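Local atomic coordinates of GCN5-related N-acetyltransferase (Brucella melitensis biovar Abortus 2308, PDB entry 3TCV), a protein that belongs to the GCN5-related N-acetyltransferase family and probably transfers an acetyl group from acetyl-coenzyme A to an amine, possibly a protein N-terminus. Residues Y154-L159 with S211-L216; E180-R185 with Q218-W223. One frame throughout, in Å; residues are numbered along the deposited sequence. Where two conformers were deposited one is given.

Contact 1 (Y154-L159 with S211-L216)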
loop_
_atom_site.group_PDB
_atom_site.type_symbol
_atom_site.label_atom_id
_atom_site.label_comp_id
_atom_site.label_asym_id
_atom_site.label_seq_id
_atom_site.Cartn_x
_atom_site.Cartn_y
_atom_site.Cartn_z
ATOM N N TYR B 154 -2.643 12.318 18.197
ATOM C CA TYR B 154 -2.053 13.389 17.390
ATOM C C TYR B 154 -2.593 13.353 15.966
ATOM O O TYR B 154 -3.000 14.385 15.414
ATOM C CB TYR B 154 -0.549 13.233 17.401
ATOM C CG TYR B 154 0.204 14.195 16.521
ATOM C CD1 TYR B 154 0.102 15.579 16.697
ATOM C CD2 TYR B 154 1.065 13.714 15.527
ATOM C CE1 TYR B 154 0.836 16.458 15.891
ATOM C CE2 TYR B 154 1.787 14.576 14.723
ATOM C CZ TYR B 154 1.674 15.940 14.906
ATOM O OH TYR B 154 2.419 16.749 14.075
ATOM N N VAL B 155 -2.622 12.143 15.420
ATOM C CA VAL B 155 -3.069 11.887 14.061
ATOM C C VAL B 155 -4.529 12.324 13.863
ATOM O O VAL B 155 -4.851 12.958 12.855
ATOM C CB VAL B 155 -2.801 10.400 13.707
ATOM C CG1 VAL B 155 -3.658 9.907 12.562
ATOM C CG2 VAL B 155 -1.287 10.205 13.459
ATOM N N PHE B 156 -5.397 12.041 14.836
ATOM C CA PHE B 156 -6.817 12.330 14.686
ATOM C C PHE B 156 -7.217 13.693 15.238
ATOM O O PHE B 156 -7.806 14.469 14.522
ATOM C CB PHE B 156 -7.664 11.231 15.321
ATOM C CG PHE B 156 -7.658 9.941 14.537
ATOM C CD1 PHE B 156 -8.085 9.917 13.216
ATOM C CD2 PHE B 156 -7.250 8.771 15.108
ATOM C CE1 PHE B 156 -8.093 8.730 12.476
ATOM C CE2 PHE B 156 -7.235 7.588 14.382
ATOM C CZ PHE B 156 -7.665 7.566 13.073
ATOM N N ASP B 157 -6.887 13.975 16.491
ATOM C CA ASP B 157 -7.282 15.251 17.089
ATOM C C ASP B 157 -6.489 16.449 16.601
ATOM O O ASP B 157 -7.022 17.571 16.618
ATOM C CB ASP B 157 -7.178 15.208 18.619
ATOM C CG ASP B 157 -8.240 14.353 19.262
ATOM O OD1 ASP B 157 -9.270 14.031 18.633
ATOM O OD2 ASP B 157 -8.032 14.004 20.438
ATOM N N VAL B 158 -5.227 16.270 16.228
ATOM C CA VAL B 158 -4.420 17.424 15.789
ATOM C C VAL B 158 -4.325 17.491 14.263
ATOM O O VAL B 158 -4.666 18.503 13.676
ATOM C CB VAL B 158 -3.027 17.455 16.443
ATOM C CG1 VAL B 158 -2.196 18.621 15.912
ATOM C CG2 VAL B 158 -3.179 17.557 17.954
ATOM N N LEU B 159 -3.842 16.437 13.627
ATOM C CA LEU B 159 -3.681 16.434 12.161
ATOM C C LEU B 159 -4.992 16.294 11.376
ATOM O O LEU B 159 -5.088 16.742 10.233
ATOM C CB LEU B 159 -2.679 15.359 11.752
ATOM C CG LEU B 159 -1.228 15.469 12.246
ATOM C CD1 LEU B 159 -0.412 14.328 11.644
ATOM C CD2 LEU B 159 -0.608 16.818 11.894
ATOM N N SER B 211 -13.954 7.929 12.213
ATOM C CA SER B 211 -15.255 7.658 12.855
ATOM C C SER B 211 -15.176 6.667 14.032
ATOM O O SER B 211 -16.086 6.622 14.876
ATOM C CB SER B 211 -16.251 7.145 11.816
ATOM O OG SER B 211 -15.789 5.953 11.210
ATOM N N GLU B 212 -14.097 5.883 14.078
ATOM C CA GLU B 212 -13.840 4.898 15.134
ATOM C C GLU B 212 -13.044 5.452 16.312
ATOM O O GLU B 212 -13.035 4.859 17.402
ATOM C CB GLU B 212 -13.119 3.693 14.527
ATOM C CG GLU B 212 -14.050 2.964 13.553
ATOM C CD GLU B 212 -13.357 1.902 12.731
ATOM O OE1 GLU B 212 -12.119 1.947 12.553
ATOM O OE2 GLU B 212 -14.068 1.018 12.248
ATOM N N TRP B 213 -12.390 6.583 16.088
ATOM C CA TRP B 213 -11.449 7.150 17.054
ATOM C C TRP B 213 -12.125 7.599 18.341
ATOM O O TRP B 213 -11.623 7.306 19.412
ATOM C CB TRP B 213 -10.646 8.280 16.402
ATOM C CG TRP B 213 -10.027 9.261 17.355
ATOM C CD1 TRP B 213 -10.269 10.633 17.417
ATOM C CD2 TRP B 213 -9.033 9.000 18.410
ATOM N NE1 TRP B 213 -9.515 11.214 18.393
ATOM C CE2 TRP B 213 -8.751 10.291 19.027
ATOM C CE3 TRP B 213 -8.384 7.877 18.884
ATOM C CZ2 TRP B 213 -7.856 10.425 20.076
ATOM C CZ3 TRP B 213 -7.475 8.024 19.947
ATOM C CH2 TRP B 213 -7.227 9.276 20.529
ATOM N N PRO B 214 -13.290 8.270 18.258
ATOM C CA PRO B 214 -13.797 8.800 19.546
ATOM C C PRO B 214 -14.086 7.732 20.617
ATOM O O PRO B 214 -13.767 7.935 21.794
ATOM C CB PRO B 214 -15.047 9.583 19.136
ATOM C CG PRO B 214 -14.803 9.983 17.728
ATOM C CD PRO B 214 -14.075 8.778 17.127
ATOM N N ALA B 215 -14.640 6.591 20.220
ATOM C CA ALA B 215 -14.905 5.513 21.179
ATOM C C ALA B 215 -13.599 4.891 21.657
ATOM O O ALA B 215 -13.458 4.546 22.836
ATOM C CB ALA B 215 -15.830 4.459 20.579
ATOM N N LEU B 216 -12.631 4.756 20.753
ATOM C CA LEU B 216 -11.327 4.274 21.163
ATOM C C LEU B 216 -10.672 5.201 22.174
ATOM O O LEU B 216 -10.149 4.732 23.187
ATOM C CB LEU B 216 -10.420 4.064 19.955
ATOM C CG LEU B 216 -10.748 2.799 19.199
ATOM C CD1 LEU B 216 -9.889 2.785 17.930
ATOM C CD2 LEU B 216 -10.499 1.540 20.052
#
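W213 meets two consecutive residues of helix 142-158 in two ways, giving F156 a face of its indole and D157 the edge. Just before it in the sequence, E212 looks elsewhere: its carboxylate forms salt bridges with R185 and with R191 of the second subunit, so the start of this segment is tied into the dimer. At W213 the contact itself begins. With CG anti to the backbone N (chi1 159°), the ring reaches across to helix 142-158, where the nearest pair of CA atoms, F156 CA and W213 CA, is 7.3 Å apart. F156 CB lies over one face of the five-membered ring, 3.4 Å from W213 CD1. In turn W213 CB sits over a face of the phenyl ring, 4.0 Å from the F156 ring centroid. The two ring planes are only 24° from parallel but slid so far apart that the aromatic overlap is slight; each methylene, in a CH-pi contact, takes the place of a stacked ring.

In the GNAT fold the helix that follows strand 126-134 usually presents its N-terminal end to the coenzyme A pyrophosphate; this contact lies at its other end, where a wider pi-type turn spans 154-158. There D157 OD1 accepts the indole N-H of W213 NE1 at 2.8 Å, nearly straight at 165°. The oxygen lies close to the indole plane, whereas the N-H arrives from well above the carboxylate plane, so the acid is turned steeply against the ring whose N-H it accepts. The other oxygen, D157 OD2, passes 3.6 Å from W213 CZ2 and forms a salt bridge with K217. Further along, L216 leaves the indole behind and packs on V208 of strand 199-209, which F156 touches too.

Contact 2 (E180-R185 with Q218-W223)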
loop_
_atom_site.group_PDB
_atom_site.type_symbol
_atom_site.label_atom_id
_atom_site.label_comp_id
_atom_site.label_asym_id
_atom_site.label_seq_id
_atom_site.Cartn_x
_atom_site.Cartn_y
_atom_site.Cartn_z
ATOM N N GLU B 180 -5.091 -5.777 17.143
ATOM C CA GLU B 180 -6.482 -6.062 17.505
ATOM C C GLU B 180 -6.815 -5.474 18.890
ATOM O O GLU B 180 -7.886 -4.861 19.077
ATOM C CB GLU B 180 -6.770 -7.574 17.516
ATOM C CG GLU B 180 -6.612 -8.258 16.162
ATOM C CD GLU B 180 -7.745 -8.023 15.161
ATOM O OE1 GLU B 180 -8.583 -7.086 15.308
ATOM O OE2 GLU B 180 -7.779 -8.785 14.172
ATOM N N ARG B 181 -5.907 -5.660 19.837
ATOM C CA ARG B 181 -6.078 -5.126 21.202
ATOM C C ARG B 181 -6.189 -3.602 21.168
ATOM O O ARG B 181 -7.011 -3.008 21.874
ATOM C CB ARG B 181 -4.898 -5.537 22.107
ATOM C CG ARG B 181 -4.850 -4.771 23.437
ATOM C CD ARG B 181 -3.840 -5.326 24.443
ATOM N NE ARG B 181 -3.744 -4.467 25.636
ATOM C CZ ARG B 181 -3.087 -3.314 25.717
ATOM N NH1 ARG B 181 -2.447 -2.792 24.666
ATOM N NH2 ARG B 181 -3.127 -2.638 26.858
ATOM N N PHE B 182 -5.368 -2.965 20.336
ATOM C CA PHE B 182 -5.337 -1.520 20.213
ATOM C C PHE B 182 -6.607 -0.971 19.540
ATOM O O PHE B 182 -6.827 0.243 19.521
ATOM C CB PHE B 182 -4.091 -1.066 19.436
ATOM C CG PHE B 182 -2.802 -1.047 20.236
ATOM C CD1 PHE B 182 -2.756 -0.616 21.548
ATOM C CD2 PHE B 182 -1.602 -1.431 19.637
ATOM C CE1 PHE B 182 -1.555 -0.560 22.241
ATOM C CE2 PHE B 182 -0.392 -1.408 20.350
ATOM C CZ PHE B 182 -0.372 -0.977 21.658
ATOM N N GLY B 183 -7.415 -1.859 18.948
ATOM C CA GLY B 183 -8.675 -1.494 18.314
ATOM C C GLY B 183 -8.613 -1.309 16.799
ATOM O O GLY B 183 -9.603 -0.890 16.200
ATOM N N PHE B 184 -7.472 -1.624 16.170
ATOM C CA PHE B 184 -7.371 -1.597 14.690
ATOM C C PHE B 184 -8.244 -2.719 14.168
ATOM O O PHE B 184 -8.291 -3.804 14.777
ATOM C CB PHE B 184 -5.938 -1.790 14.185
ATOM C CG PHE B 184 -4.984 -0.673 14.509
ATOM C CD1 PHE B 184 -4.717 0.330 13.571
ATOM C CD2 PHE B 184 -4.311 -0.625 15.724
ATOM C CE1 PHE B 184 -3.801 1.345 13.844
ATOM C CE2 PHE B 184 -3.421 0.391 16.001
ATOM C CZ PHE B 184 -3.158 1.386 15.076
ATOM N N ARG B 185 -8.897 -2.497 13.027
ATOM C CA ARG B 185 -9.756 -3.497 12.415
ATOM C C ARG B 185 -9.035 -4.146 11.243
ATOM O O ARG B 185 -8.510 -3.460 10.403
ATOM C CB ARG B 185 -11.025 -2.813 11.911
ATOM C CG ARG B 185 -12.087 -3.730 11.344
ATOM C CD ARG B 185 -13.296 -2.934 10.886
ATOM N NE ARG B 185 -13.909 -2.235 12.002
ATOM C CZ ARG B 185 -14.887 -2.706 12.781
ATOM N NH1 ARG B 185 -15.350 -1.956 13.779
ATOM N NH2 ARG B 185 -15.425 -3.893 12.569
ATOM N N GLN B 218 -11.930 7.159 24.390
ATOM C CA GLN B 218 -12.543 6.979 25.719
ATOM C C GLN B 218 -12.030 5.712 26.416
ATOM O O GLN B 218 -11.749 5.729 27.609
ATOM C CB GLN B 218 -14.087 6.964 25.638
ATOM C CG GLN B 218 -14.676 8.264 25.096
ATOM C CD GLN B 218 -16.163 8.451 25.364
ATOM O OE1 GLN B 218 -16.951 7.500 25.335
ATOM N NE2 GLN B 218 -16.555 9.699 25.627
ATOM N N ALA B 219 -11.881 4.623 25.656
ATOM C CA ALA B 219 -11.470 3.335 26.221
ATOM C C ALA B 219 -9.999 3.358 26.646
ATOM O O ALA B 219 -9.641 2.789 27.673
ATOM C CB ALA B 219 -11.733 2.207 25.222
ATOM N N TYR B 220 -9.150 3.996 25.844
ATOM C CA TYR B 220 -7.746 4.134 26.199
ATOM C C TYR B 220 -7.592 5.021 27.444
ATOM O O TYR B 220 -6.791 4.722 28.320
ATOM C CB TYR B 220 -6.965 4.779 25.080
ATOM C CG TYR B 220 -6.436 3.876 23.965
ATOM C CD1 TYR B 220 -5.068 3.566 23.867
ATOM C CD2 TYR B 220 -7.282 3.393 22.960
ATOM C CE1 TYR B 220 -4.582 2.781 22.806
ATOM C CE2 TYR B 220 -6.803 2.610 21.934
ATOM C CZ TYR B 220 -5.459 2.298 21.853
ATOM O OH TYR B 220 -5.014 1.546 20.769
ATOM N N GLN B 221 -8.314 6.139 27.454
ATOM C CA GLN B 221 -8.212 7.086 28.579
ATOM C C GLN B 221 -8.622 6.385 29.863
ATOM O O GLN B 221 -7.998 6.571 30.897
ATOM C CB GLN B 221 -9.077 8.328 28.340
ATOM C CG GLN B 221 -8.392 9.383 27.484
ATOM C CD GLN B 221 -9.301 10.550 27.122
ATOM O OE1 GLN B 221 -10.513 10.400 26.991
ATOM N NE2 GLN B 221 -8.695 11.714 26.917
ATOM N N ALA B 222 -9.654 5.560 29.795
ATOM C CA ALA B 222 -10.123 4.821 30.966
ATOM C C ALA B 222 -9.065 3.810 31.416
ATOM O O ALA B 222 -8.769 3.702 32.599
ATOM C CB ALA B 222 -11.443 4.122 30.661
ATOM N N TRP B 223 -8.466 3.102 30.456
ATOM C CA TRP B 223 -7.460 2.084 30.747
ATOM C C TRP B 223 -6.173 2.656 31.302
ATOM O O TRP B 223 -5.560 2.055 32.191
ATOM C CB TRP B 223 -7.161 1.231 29.484
ATOM C CG TRP B 223 -6.254 0.077 29.821
ATOM C CD1 TRP B 223 -6.609 -1.153 30.366
ATOM C CD2 TRP B 223 -4.794 0.039 29.749
ATOM N NE1 TRP B 223 -5.514 -1.917 30.600
ATOM C CE2 TRP B 223 -4.399 -1.275 30.240
ATOM C CE3 TRP B 223 -3.810 0.913 29.306
ATOM C CZ2 TRP B 223 -3.080 -1.674 30.284
ATOM C CZ3 TRP B 223 -2.487 0.507 29.379
ATOM C CH2 TRP B 223 -2.133 -0.762 29.849
#
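Y220 reaches F182 with its hydroxyl, and the contact shows how a side chain can take up a backbone carbonyl where a helix gives way to a turn. Y220 OH donates to F182 O at 2.6 Å, in the carbonyl plane and on a lone pair, with a C=O...donor angle of 112°. The acceptor lies at the edge of the phenol ring, near its plane. Directly after F182, G183 takes a positive phi and closes a Schellman motif. The same tyrosine hydroxyl is pressed close to the phenylalanine, 3.1 Å from Y220 OH to F182 CB, and the two side chains cross at about a right angle, with F182 CD1 4.0 Å from Y220 CZ.

R181 adds a looser touch. Its chain, CG anti to the backbone N (chi1 167°) and extended as far as NE, carries R181 NH2 over one face of the indole, 3.6 Å from W223 CZ2. The guanidinium stands almost upright on the ring, 81° between planes; with R181 CZ 5.0 Å from the centroid of the W223 six-membered ring, any cation-pi attraction is at most weak. Firmer polar partners lie elsewhere: R181 NH1 bonds T145 and W223 NE1 bonds Q235.

Helix 142-158 backs the joint, with T145 and Q148 touching F182 and F149 meeting the Y220 ring, while helix 239-245 brings L239 to R181 and F242 to W223; past the turn, F184 packs on F206 and V208 of strand 199-209.

Contacts 1 and 2 show one helix, 213-224, serving two partners: its first turn meets the C-terminal part of helix 142-158, and its later turns meet the end of helix 173-182. Both are largely buried, their centres about 11 Å apart, although contact 1 has a solvent-exposed acid at its margin. Each has one hydrogen bond beside apolar contact of aromatic side chains, but only contact 1 has CH-pi contacts and near-parallel rings; its bond runs from a ring nitrogen to a carboxylate, whereas in contact 2 a phenol meets a main-chain carbonyl. L216 CD2 lies 3.9 Å from G183 CA, so the two contacts touch directly.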